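Side-chain contacts in aminoglycoside phosphotransferase (Alicyclobacillus acidocaldarius subsp. acidocaldarius, PDB 4PDY), which probably transfers a phosphate group to a small-molecule substrate, as other kinase-like aminoglycoside phosphotransferases do: residues 45-50 and 105-110; 31-36 and 53-58; 193-198 and 334-339; 302-307 and 326-331. All blocks are in the same frame, centred on the assembly; numbering follows the deposited sequence. Where two conformers were deposited one is given.

Contact 1: residues 45-50 and 105-110; sequences EVWTDS and YYVTEW. With HIS (histidine), chain B.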
# COMPACT_ATOMS: atom_id res chain seq x y z
N GLU A 45 -8.82 -15.17 10.00
CA GLU A 45 -9.46 -16.43 10.29
C GLU A 45 -10.84 -16.42 9.65
O GLU A 45 -11.59 -15.47 9.76
CB GLU A 45 -9.58 -16.61 11.80
CG GLU A 45 -9.94 -18.01 12.22
CD GLU A 45 -9.89 -18.20 13.73
OE1 GLU A 45 -8.78 -18.34 14.28
OE2 GLU A 45 -10.97 -18.20 14.36
N VAL A 46 -11.16 -17.51 8.96
CA VAL A 46 -12.46 -17.66 8.32
C VAL A 46 -13.41 -18.36 9.29
O VAL A 46 -13.07 -19.42 9.81
CB VAL A 46 -12.35 -18.47 7.02
CG1 VAL A 46 -13.71 -18.62 6.32
CG2 VAL A 46 -11.33 -17.83 6.11
N TRP A 47 -14.56 -17.76 9.53
CA TRP A 47 -15.62 -18.34 10.35
C TRP A 47 -16.81 -18.68 9.45
O TRP A 47 -17.23 -17.84 8.66
CB TRP A 47 -16.10 -17.32 11.37
CG TRP A 47 -15.14 -16.93 12.42
CD1 TRP A 47 -13.86 -17.41 12.61
CD2 TRP A 47 -15.36 -15.97 13.45
NE1 TRP A 47 -13.29 -16.80 13.71
CE2 TRP A 47 -14.20 -15.92 14.24
CE3 TRP A 47 -16.45 -15.17 13.81
CZ2 TRP A 47 -14.09 -15.07 15.34
CZ3 TRP A 47 -16.33 -14.33 14.89
CH2 TRP A 47 -15.17 -14.31 15.66
N THR A 48 -17.37 -19.88 9.59
CA THR A 48 -18.43 -20.34 8.73
C THR A 48 -19.61 -20.83 9.56
O THR A 48 -19.40 -21.55 10.55
CB THR A 48 -17.89 -21.46 7.82
OG1 THR A 48 -16.72 -20.99 7.13
CG2 THR A 48 -18.89 -21.85 6.81
N ASP A 49 -20.82 -20.42 9.20
CA ASP A 49 -22.05 -20.87 9.88
C ASP A 49 -22.59 -22.14 9.22
O ASP A 49 -21.97 -22.68 8.30
CB ASP A 49 -23.09 -19.73 10.01
CG ASP A 49 -23.77 -19.36 8.70
OD1 ASP A 49 -23.65 -20.10 7.69
OD2 ASP A 49 -24.48 -18.32 8.70
N SER A 50 -23.74 -22.61 9.68
CA SER A 50 -24.29 -23.87 9.17
C SER A 50 -24.76 -23.83 7.72
O SER A 50 -24.98 -24.88 7.10
CB SER A 50 -25.45 -24.34 10.05
OG SER A 50 -26.57 -23.50 9.90
N TYR A 105 -9.84 -7.81 18.30
CA TYR A 105 -10.43 -8.62 17.25
C TYR A 105 -11.58 -7.88 16.61
O TYR A 105 -12.41 -7.30 17.31
CB TYR A 105 -10.96 -9.93 17.86
CG TYR A 105 -9.88 -10.81 18.45
CD1 TYR A 105 -9.18 -11.70 17.64
CD2 TYR A 105 -9.55 -10.73 19.79
CE1 TYR A 105 -8.20 -12.52 18.17
CE2 TYR A 105 -8.55 -11.53 20.32
CZ TYR A 105 -7.86 -12.40 19.51
OH TYR A 105 -6.90 -13.24 20.03
N TYR A 106 -11.66 -7.95 15.29
CA TYR A 106 -12.83 -7.44 14.59
C TYR A 106 -13.17 -8.33 13.43
O TYR A 106 -12.31 -9.02 12.90
CB TYR A 106 -12.65 -5.95 14.18
CG TYR A 106 -11.56 -5.69 13.19
CD1 TYR A 106 -11.80 -5.76 11.83
CD2 TYR A 106 -10.29 -5.30 13.61
CE1 TYR A 106 -10.81 -5.55 10.90
CE2 TYR A 106 -9.29 -5.07 12.67
CZ TYR A 106 -9.55 -5.17 11.31
OH TYR A 106 -8.58 -4.94 10.36
N VAL A 107 -14.45 -8.30 13.06
CA VAL A 107 -15.03 -9.26 12.13
C VAL A 107 -15.73 -8.48 11.03
O VAL A 107 -16.42 -7.49 11.29
CB VAL A 107 -16.04 -10.16 12.87
CG1 VAL A 107 -16.72 -11.11 11.92
CG2 VAL A 107 -15.38 -10.95 14.00
N THR A 108 -15.58 -8.97 9.80
CA THR A 108 -16.33 -8.44 8.66
C THR A 108 -17.05 -9.56 7.92
O THR A 108 -16.74 -10.77 8.05
CB THR A 108 -15.45 -7.70 7.63
OG1 THR A 108 -14.54 -8.60 7.01
CG2 THR A 108 -14.64 -6.59 8.27
N GLU A 109 -18.07 -9.16 7.18
CA GLU A 109 -18.71 -10.07 6.23
C GLU A 109 -17.61 -10.50 5.27
O GLU A 109 -16.67 -9.73 5.02
CB GLU A 109 -19.85 -9.37 5.46
CG GLU A 109 -20.98 -8.78 6.30
CD GLU A 109 -21.92 -9.79 6.97
OE1 GLU A 109 -22.00 -10.97 6.56
OE2 GLU A 109 -22.63 -9.39 7.92
N TRP A 110 -17.71 -11.70 4.73
CA TRP A 110 -16.79 -12.16 3.75
C TRP A 110 -17.01 -11.51 2.41
O TRP A 110 -18.15 -11.33 1.99
CB TRP A 110 -17.02 -13.64 3.52
CG TRP A 110 -16.04 -14.25 2.65
CD1 TRP A 110 -16.18 -14.64 1.33
CD2 TRP A 110 -14.76 -14.64 3.06
NE1 TRP A 110 -15.01 -15.22 0.91
CE2 TRP A 110 -14.12 -15.23 1.96
CE3 TRP A 110 -14.07 -14.55 4.27
CZ2 TRP A 110 -12.83 -15.69 2.02
CZ3 TRP A 110 -12.80 -15.00 4.34
CH2 TRP A 110 -12.18 -15.58 3.23
N HIS B . -12.15 -13.38 -0.45
CA HIS B . -10.79 -13.07 -0.03
C HIS B . -9.82 -13.99 -0.75
O HIS B . -9.40 -14.98 -0.26
CB HIS B . -10.62 -13.23 1.49
CG HIS B . -11.36 -12.22 2.32
ND1 HIS B . -10.76 -11.56 3.37
CD2 HIS B . -12.64 -11.77 2.27
CE1 HIS B . -11.64 -10.75 3.93
NE2 HIS B . -12.78 -10.85 3.28
OXT HIS B . -9.43 -13.72 -1.89
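In the antiparallel sheet of the kinase-like N-terminal lobe, V46 and W47 of strand 44-49 reach past strand 54-60 to W110 and V107. The two pairs are separate. CG2 of V46 meets the six-membered ring of W110 obliquely, 3.6 Å from CZ3. The other pair crosses at about a right angle, with CZ3 of W47 3.6 Å from CG2 of V107. The indole of W47 is also tied down within its own strand. Its NE1 donates to E45 OE2 at 2.8 Å, close to the ring plane and on the anti side of the carboxylate. That same oxygen has a second partner in R38, so E45 probably carries its charge.

W110 has CG anti to the backbone N (chi1 -173°), which directs the indole toward V46. A bound histidine lies over one face of this indole. CD2 of the bound histidine sits 3.5 Å above the W110 ring plane, over its centre, and the ligand's CB is 3.3 Å from W110 CH2. R54 makes a cation-pi contact with W110, and the histidine is hydrogen-bonded to V111 O. A pocket just after the last long strand of the lobe is consistent with the nucleotide site of kinase-like folds.

Contact 2: residues 31-36 and 53-58; sequences YDLAIQ and RRYAAK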
# COMPACT_ATOMS: atom_id res chain seq x y z
N TYR A 31 -20.09 -12.80 19.51
CA TYR A 31 -20.91 -12.47 18.36
C TYR A 31 -22.16 -13.35 18.36
O TYR A 31 -22.28 -14.30 19.16
CB TYR A 31 -20.10 -12.66 17.07
CG TYR A 31 -18.96 -11.67 16.98
CD1 TYR A 31 -17.74 -11.91 17.59
CD2 TYR A 31 -19.11 -10.47 16.30
CE1 TYR A 31 -16.70 -10.97 17.53
CE2 TYR A 31 -18.10 -9.52 16.25
CZ TYR A 31 -16.89 -9.79 16.84
OH TYR A 31 -15.85 -8.88 16.82
N ASP A 32 -23.09 -13.03 17.47
CA ASP A 32 -24.30 -13.85 17.26
C ASP A 32 -24.34 -14.56 15.90
O ASP A 32 -25.36 -14.59 15.21
CB ASP A 32 -25.56 -13.01 17.45
CG ASP A 32 -25.76 -12.56 18.88
OD1 ASP A 32 -25.49 -13.37 19.82
OD2 ASP A 32 -26.25 -11.42 19.07
N LEU A 33 -23.24 -15.18 15.52
CA LEU A 33 -23.08 -15.69 14.17
C LEU A 33 -23.24 -17.21 14.02
O LEU A 33 -23.14 -17.74 12.91
CB LEU A 33 -21.73 -15.27 13.63
CG LEU A 33 -21.55 -13.76 13.53
CD1 LEU A 33 -20.11 -13.47 13.11
CD2 LEU A 33 -22.54 -13.13 12.56
N ALA A 34 -23.44 -17.89 15.13
CA ALA A 34 -23.70 -19.33 15.09
C ALA A 34 -22.64 -20.08 14.30
O ALA A 34 -22.93 -20.89 13.41
CB ALA A 34 -25.11 -19.62 14.55
N ILE A 35 -21.39 -19.82 14.64
CA ILE A 35 -20.26 -20.37 13.91
C ILE A 35 -20.07 -21.85 14.21
O ILE A 35 -20.10 -22.24 15.37
CB ILE A 35 -18.98 -19.55 14.21
CG1 ILE A 35 -19.17 -18.08 13.78
CG2 ILE A 35 -17.76 -20.17 13.54
CD1 ILE A 35 -19.61 -17.86 12.34
N GLN A 36 -19.88 -22.63 13.15
CA GLN A 36 -19.68 -24.08 13.19
C GLN A 36 -18.22 -24.49 12.90
O GLN A 36 -17.75 -25.49 13.43
CB GLN A 36 -20.59 -24.77 12.13
CG GLN A 36 -22.05 -24.38 12.15
CD GLN A 36 -22.73 -24.80 13.43
OE1 GLN A 36 -22.73 -25.99 13.77
NE2 GLN A 36 -23.31 -23.84 14.14
N ARG A 53 -22.21 -19.55 5.18
CA ARG A 53 -21.90 -18.12 5.12
C ARG A 53 -20.62 -17.87 5.88
O ARG A 53 -20.45 -18.39 6.98
CB ARG A 53 -23.02 -17.29 5.70
CG ARG A 53 -22.74 -15.81 5.54
CD ARG A 53 -23.97 -14.96 5.67
NE ARG A 53 -23.61 -13.60 5.26
CZ ARG A 53 -24.45 -12.69 4.80
NH1 ARG A 53 -25.75 -12.96 4.69
NH2 ARG A 53 -23.99 -11.50 4.44
N ARG A 54 -19.74 -17.07 5.27
CA ARG A 54 -18.39 -16.84 5.76
C ARG A 54 -18.23 -15.43 6.36
O ARG A 54 -18.88 -14.48 5.91
CB ARG A 54 -17.37 -17.01 4.62
CG ARG A 54 -17.26 -18.42 4.05
CD ARG A 54 -16.08 -18.62 3.10
NE ARG A 54 -15.51 -19.96 3.26
CZ ARG A 54 -14.25 -20.32 2.99
NH1 ARG A 54 -13.37 -19.44 2.49
NH2 ARG A 54 -13.88 -21.57 3.22
N TYR A 55 -17.37 -15.33 7.37
CA TYR A 55 -16.95 -14.08 7.97
C TYR A 55 -15.44 -14.13 8.09
O TYR A 55 -14.86 -15.19 8.30
CB TYR A 55 -17.58 -13.89 9.34
CG TYR A 55 -19.07 -13.96 9.30
CD1 TYR A 55 -19.73 -15.20 9.38
CD2 TYR A 55 -19.82 -12.82 9.16
CE1 TYR A 55 -21.09 -15.26 9.31
CE2 TYR A 55 -21.19 -12.87 9.10
CZ TYR A 55 -21.83 -14.10 9.17
OH TYR A 55 -23.18 -14.15 9.13
N ALA A 56 -14.81 -12.95 7.96
CA ALA A 56 -13.37 -12.79 8.14
C ALA A 56 -13.12 -12.18 9.52
O ALA A 56 -13.60 -11.06 9.79
CB ALA A 56 -12.83 -11.85 7.08
N ALA A 57 -12.39 -12.87 10.37
CA ALA A 57 -12.06 -12.39 11.71
C ALA A 57 -10.57 -12.05 11.74
O ALA A 57 -9.73 -12.83 11.33
CB ALA A 57 -12.40 -13.44 12.73
N LYS A 58 -10.27 -10.85 12.21
CA LYS A 58 -8.91 -10.34 12.25
C LYS A 58 -8.45 -10.15 13.69
O LYS A 58 -9.13 -9.48 14.47
CB LYS A 58 -8.85 -9.00 11.53
CG LYS A 58 -7.46 -8.34 11.54
CD LYS A 58 -6.43 -9.12 10.73
CE LYS A 58 -5.03 -8.49 10.76
NZ LYS A 58 -5.01 -7.23 9.99
O HOH W 1 -24.16 -16.50 10.70
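L33 lies over one face of the Y55 phenol, and I35 comes in obliquely beside it. CD1 of L33 is 3.9 Å from the centroid of the Y55 ring and only 9° off its normal. This is a CH-pi contact over the ring centre. The second methyl of the same leucine, CD2, lies farther along the phenol, 3.6 Å from Y55 CZ and equally close to OH. The two branches thus follow the ring from its centre to its hydroxyl. L33 has CG beside its backbone N (chi1 -62°) and CD1 reaching on in extended form, which brings both methyls to the ring. The I35 contact is looser: CD1 of I35 is 4.0 Å from CD1 of Y55.

A water closes the polar end. It donates to L33 O at 2.7 Å and accepts from Y55 OH at 3.0 Å. One leucine therefore holds the tyrosine twice, by its methyls and through its carbonyl. An alanine in place of Y55 would probably leave the L33 methyls without the ring they rest on and the water without its donor.

V89 touches both L33 and Y55, and E109 packs on Y55, while I35 also leans on W47. The loop before strand 35-41 is thereby laid against strand 54-60; strand 44-49 lies between these two strands in the sheet. The loop leading into the first strand packs here on a side chain of strand 54-60, in the curled antiparallel sheet of the kinase-like N-terminal lobe.

Contact 3: residues 193-198 and 334-339; sequences HRDAAE and KRQAFL. With SCN (thiocyanate ion), chain C.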
# COMPACT_ATOMS: atom_id res chain seq x y z
N HIS A 193 22.09 7.40 -8.32
CA HIS A 193 22.37 8.77 -7.87
C HIS A 193 21.51 9.78 -8.65
O HIS A 193 20.87 10.66 -8.07
CB HIS A 193 23.87 9.06 -8.00
CG HIS A 193 24.30 10.41 -7.52
ND1 HIS A 193 25.55 10.92 -7.77
CD2 HIS A 193 23.65 11.35 -6.79
CE1 HIS A 193 25.66 12.11 -7.23
NE2 HIS A 193 24.52 12.41 -6.63
N ARG A 194 21.48 9.62 -9.97
CA ARG A 194 20.70 10.52 -10.83
C ARG A 194 19.22 10.49 -10.45
O ARG A 194 18.58 11.52 -10.29
CB ARG A 194 20.86 10.16 -12.30
CG ARG A 194 20.33 11.24 -13.23
CD ARG A 194 20.21 10.86 -14.70
NE ARG A 194 21.16 9.84 -15.14
CZ ARG A 194 20.86 8.60 -15.55
NH1 ARG A 194 19.62 8.17 -15.62
NH2 ARG A 194 21.84 7.79 -15.93
N ASP A 195 18.68 9.29 -10.29
CA ASP A 195 17.27 9.17 -9.96
C ASP A 195 16.94 9.75 -8.58
O ASP A 195 15.92 10.42 -8.42
CB ASP A 195 16.84 7.70 -9.98
CG ASP A 195 16.60 7.14 -11.38
OD1 ASP A 195 16.51 7.91 -12.35
OD2 ASP A 195 16.48 5.89 -11.48
N ALA A 196 17.76 9.46 -7.57
CA ALA A 196 17.53 10.01 -6.24
C ALA A 196 17.58 11.54 -6.27
O ALA A 196 16.73 12.19 -5.66
CB ALA A 196 18.55 9.47 -5.24
N ALA A 197 18.58 12.10 -6.96
CA ALA A 197 18.70 13.56 -7.07
C ALA A 197 17.50 14.18 -7.77
O ALA A 197 16.99 15.21 -7.32
CB ALA A 197 20.00 13.92 -7.77
N GLU A 198 17.02 13.54 -8.84
CA GLU A 198 15.86 14.06 -9.57
C GLU A 198 14.62 14.00 -8.71
O GLU A 198 13.80 14.91 -8.73
CB GLU A 198 15.65 13.31 -10.89
CG GLU A 198 16.74 13.58 -11.92
CD GLU A 198 16.58 12.79 -13.21
OE1 GLU A 198 15.57 12.10 -13.36
OE2 GLU A 198 17.47 12.86 -14.09
N LYS A 334 13.61 0.05 -19.28
CA LYS A 334 12.16 0.20 -19.45
C LYS A 334 11.56 1.16 -18.43
O LYS A 334 10.68 1.96 -18.76
CB LYS A 334 11.45 -1.17 -19.36
CG LYS A 334 11.54 -1.98 -20.63
CD LYS A 334 10.72 -1.38 -21.76
CE LYS A 334 9.24 -1.67 -21.60
NZ LYS A 334 8.50 -1.26 -22.82
N ARG A 335 12.05 1.10 -17.20
CA ARG A 335 11.62 2.03 -16.15
C ARG A 335 11.98 3.48 -16.52
O ARG A 335 11.15 4.39 -16.40
CB ARG A 335 12.24 1.63 -14.81
CG ARG A 335 11.99 2.60 -13.67
CD ARG A 335 12.56 2.10 -12.36
NE ARG A 335 12.41 3.05 -11.27
CZ ARG A 335 13.20 4.12 -11.09
NH1 ARG A 335 14.21 4.36 -11.91
NH2 ARG A 335 12.97 4.94 -10.07
N GLN A 336 13.22 3.69 -16.96
CA GLN A 336 13.67 5.01 -17.41
C GLN A 336 12.78 5.52 -18.54
O GLN A 336 12.35 6.67 -18.53
CB GLN A 336 15.12 4.96 -17.90
CG GLN A 336 16.15 4.79 -16.79
CD GLN A 336 16.13 5.93 -15.80
OE1 GLN A 336 16.18 7.10 -16.18
NE2 GLN A 336 16.09 5.60 -14.53
N ALA A 337 12.49 4.65 -19.51
CA ALA A 337 11.66 5.04 -20.66
C ALA A 337 10.25 5.44 -20.24
O ALA A 337 9.66 6.38 -20.76
CB ALA A 337 11.59 3.90 -21.67
N PHE A 338 9.69 4.69 -19.31
CA PHE A 338 8.36 5.00 -18.82
C PHE A 338 8.33 6.34 -18.11
O PHE A 338 7.44 7.16 -18.34
CB PHE A 338 7.78 3.94 -17.89
CG PHE A 338 6.52 4.41 -17.25
CD1 PHE A 338 5.33 4.43 -17.97
CD2 PHE A 338 6.54 4.99 -16.00
CE1 PHE A 338 4.19 4.99 -17.41
CE2 PHE A 338 5.40 5.52 -15.43
CZ PHE A 338 4.22 5.51 -16.14
N LEU A 339 9.29 6.55 -17.21
CA LEU A 339 9.33 7.79 -16.45
C LEU A 339 9.58 8.98 -17.36
O LEU A 339 9.04 10.04 -17.12
CB LEU A 339 10.34 7.73 -15.32
CG LEU A 339 10.03 6.68 -14.24
CD1 LEU A 339 11.23 6.52 -13.33
CD2 LEU A 339 8.79 7.06 -13.45
S SCN C . 12.10 1.61 -7.41
C SCN C . 11.07 1.81 -8.38
N SCN C . 10.29 1.97 -9.12
O HOH W 2 17.57 9.07 -14.42
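Helices 189-203 and 319-347 run in roughly the same direction here, 28° apart, with D195 facing Q336 across an axis separation of 13.3 Å. Polar side chains span that distance. The D195 carboxylate is met by R335 and Q336, both coming from the opposite direction.

The Q336 amide is nearly coplanar with the carboxylate, the planes being 11° apart. In the conformer given (two were deposited), its NE2 donates to the syn lone pair of D195 OD1 at 3.2 Å, almost straight at 170°. A second, weak bond runs from NE2 to OD2. R335 comes in differently. Its NH1 forms a salt bridge with D195 OD2 at 2.8 Å, from above the carboxylate plane. The R335 chain is extended from CG to NE, which carries the guanidinium across the gap. CD1 of L339 sits over one face of that group, 3.8 Å above its plane. A thiocyanate ion, probably from the crystallisation liquor, accepts a weak bond from R335 NE. A water bridges D195 OD1 and Q336 OE1.

R300 of helix 289-300 adds a second salt bridge to D195 OD1 and also bonds Q336 OE1. The buried D195 carboxylate is thus gripped on both oxygens. With two arginines beside it, it is likely to stay ionised, and its charge is probably offset by R335 and R300 within the helical lobe.

Contact 4: residues 302-307 and 326-331; sequences PYLPWR and QQYAVQ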
# COMPACT_ATOMS: atom_id res chain seq x y z
N PRO A 302 14.70 5.68 -6.45
CA PRO A 302 15.04 4.25 -6.58
C PRO A 302 14.75 3.47 -5.28
O PRO A 302 15.65 3.03 -4.57
CB PRO A 302 16.52 4.27 -6.95
CG PRO A 302 17.05 5.48 -6.24
CD PRO A 302 15.93 6.50 -6.27
N TYR A 303 13.47 3.36 -4.99
CA TYR A 303 12.99 2.77 -3.76
C TYR A 303 13.39 1.31 -3.60
O TYR A 303 13.82 0.91 -2.54
CB TYR A 303 11.46 2.86 -3.73
CG TYR A 303 10.82 2.14 -2.58
CD1 TYR A 303 10.83 2.67 -1.29
CD2 TYR A 303 10.21 0.91 -2.78
CE1 TYR A 303 10.24 1.99 -0.23
CE2 TYR A 303 9.62 0.23 -1.74
CZ TYR A 303 9.62 0.76 -0.48
OH TYR A 303 9.02 0.02 0.52
N LEU A 304 13.25 0.53 -4.66
CA LEU A 304 13.53 -0.89 -4.52
C LEU A 304 15.02 -1.16 -4.24
O LEU A 304 15.35 -1.90 -3.32
CB LEU A 304 12.95 -1.70 -5.70
CG LEU A 304 13.15 -3.21 -5.84
CD1 LEU A 304 11.95 -3.85 -6.52
CD2 LEU A 304 14.40 -3.45 -6.67
N PRO A 305 15.93 -0.57 -5.04
CA PRO A 305 17.34 -0.74 -4.68
C PRO A 305 17.66 -0.30 -3.25
O PRO A 305 18.44 -0.96 -2.56
CB PRO A 305 18.07 0.13 -5.71
CG PRO A 305 17.17 0.08 -6.90
CD PRO A 305 15.78 0.09 -6.34
N TRP A 306 17.08 0.83 -2.81
CA TRP A 306 17.27 1.27 -1.43
C TRP A 306 16.81 0.18 -0.47
O TRP A 306 17.52 -0.20 0.44
CB TRP A 306 16.57 2.62 -1.13
CG TRP A 306 16.54 2.79 0.32
CD1 TRP A 306 17.60 3.08 1.14
CD2 TRP A 306 15.45 2.44 1.17
NE1 TRP A 306 17.21 2.99 2.45
CE2 TRP A 306 15.90 2.56 2.50
CE3 TRP A 306 14.13 2.02 0.94
CZ2 TRP A 306 15.08 2.33 3.58
CZ3 TRP A 306 13.33 1.78 2.02
CH2 TRP A 306 13.80 1.94 3.32
N ARG A 307 15.59 -0.29 -0.68
CA ARG A 307 14.98 -1.22 0.29
C ARG A 307 15.75 -2.55 0.39
O ARG A 307 16.01 -3.05 1.49
CB ARG A 307 13.51 -1.46 -0.06
CG ARG A 307 12.78 -2.31 0.98
CD ARG A 307 11.36 -2.74 0.60
NE ARG A 307 11.18 -3.05 -0.81
CZ ARG A 307 11.16 -4.27 -1.36
NH1 ARG A 307 11.32 -5.37 -0.63
NH2 ARG A 307 10.98 -4.40 -2.67
N GLN A 326 18.75 -8.01 -9.43
CA GLN A 326 18.92 -8.45 -10.81
C GLN A 326 17.70 -8.08 -11.66
O GLN A 326 17.84 -7.57 -12.78
CB GLN A 326 19.16 -9.96 -10.91
CG GLN A 326 20.55 -10.39 -10.47
CD GLN A 326 20.71 -11.88 -10.29
OE1 GLN A 326 19.74 -12.60 -10.04
NE2 GLN A 326 21.92 -12.36 -10.43
N GLN A 327 16.51 -8.32 -11.12
CA GLN A 327 15.30 -7.96 -11.84
C GLN A 327 15.19 -6.45 -12.03
O GLN A 327 14.75 -6.00 -13.09
CB GLN A 327 14.04 -8.48 -11.14
CG GLN A 327 12.75 -7.95 -11.78
CD GLN A 327 11.53 -8.81 -11.51
OE1 GLN A 327 11.59 -10.04 -11.57
NE2 GLN A 327 10.39 -8.15 -11.24
N TYR A 328 15.60 -5.67 -11.03
CA TYR A 328 15.57 -4.21 -11.19
C TYR A 328 16.51 -3.80 -12.33
O TYR A 328 16.17 -2.96 -13.16
CB TYR A 328 16.01 -3.54 -9.89
CG TYR A 328 15.87 -2.02 -9.93
CD1 TYR A 328 14.68 -1.40 -9.59
CD2 TYR A 328 16.92 -1.22 -10.34
CE1 TYR A 328 14.53 -0.03 -9.64
CE2 TYR A 328 16.79 0.15 -10.37
CZ TYR A 328 15.59 0.73 -10.02
OH TYR A 328 15.43 2.10 -10.04
N ALA A 329 17.69 -4.40 -12.38
CA ALA A 329 18.66 -4.09 -13.43
C ALA A 329 18.11 -4.44 -14.81
O ALA A 329 18.26 -3.67 -15.76
CB ALA A 329 19.96 -4.82 -13.17
N VAL A 330 17.48 -5.60 -14.92
CA VAL A 330 16.86 -6.04 -16.18
C VAL A 330 15.84 -5.02 -16.69
O VAL A 330 15.79 -4.72 -17.88
CB VAL A 330 16.20 -7.43 -16.04
CG1 VAL A 330 15.27 -7.73 -17.21
CG2 VAL A 330 17.27 -8.49 -15.92
N GLN A 331 15.05 -4.50 -15.77
CA GLN A 331 13.98 -3.55 -16.10
C GLN A 331 14.37 -2.08 -16.12
O GLN A 331 13.53 -1.22 -16.42
CB GLN A 331 12.84 -3.74 -15.12
CG GLN A 331 12.30 -5.16 -15.16
CD GLN A 331 11.00 -5.32 -14.44
OE1 GLN A 331 10.59 -4.51 -13.59
NE2 GLN A 331 10.31 -6.38 -14.79
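The Y328 ring has P305 over one face. CG of P305 lies 3.4 Å above the ring plane, over the centre. This CH-pi contact joins two consecutive helices, 303-315 and 319-347, in the helical C-terminal part of the kinase-like fold. The line from the P305 CG to the ring centroid is 11° off the normal. CD of the same proline comes down beside it, 3.5 Å from Y328 CE1, so one edge of the pyrrolidine lies on the phenol. The two side chains cross at about a right angle.

L304 slides past the tyrosine in the opposite direction. Its CD2 approaches obliquely, 3.6 Å from Y328 CD1 and just as close to CB. The chi2 of L304, 148°, departs from a staggered value, which suggests that the leucine is turned to fit there. Y328 has CG anti to the backbone N (chi1 -174°), and this sends the phenol across to the neighbouring helix.

P302 is the N-cap residue and P305 lies in the first turn, where a missing N-H costs the helix no bond. P302 and P305 both also rest on L192 of helix 189-203. A serine at Y328 would probably leave P305 without the ring under its CG and CD, and open a gap between the helices. At the far end of the phenol, P302 CB packs 3.9 Å from Y328 OH.

Overall arrangement
From the N terminus, contact 2 opens first at residues 31-36. Contact 1 opens at 45-50 before contact 2 closes at 53-58, and contact 1 itself closes only at 105-110. The two loops therefore cross. Their segments share one antiparallel sheet, with contact centres 4 Å apart and a probable hydrogen bond from A57 N to E45 O. The later contacts follow in series. Contact 3 opens at 193-198 and closes at 334-339, and contact 4 is nested inside its loop. Both use helix 319-347, and R335 NH1 packs 3.2 Å from Y328 OH. The centres of contacts 1 and 3 are about 45 Å apart, on opposite sides of the chain's centre. Contacts 1 and 2 tie parts of the sheet lobe, contacts 3 and 4 join helices.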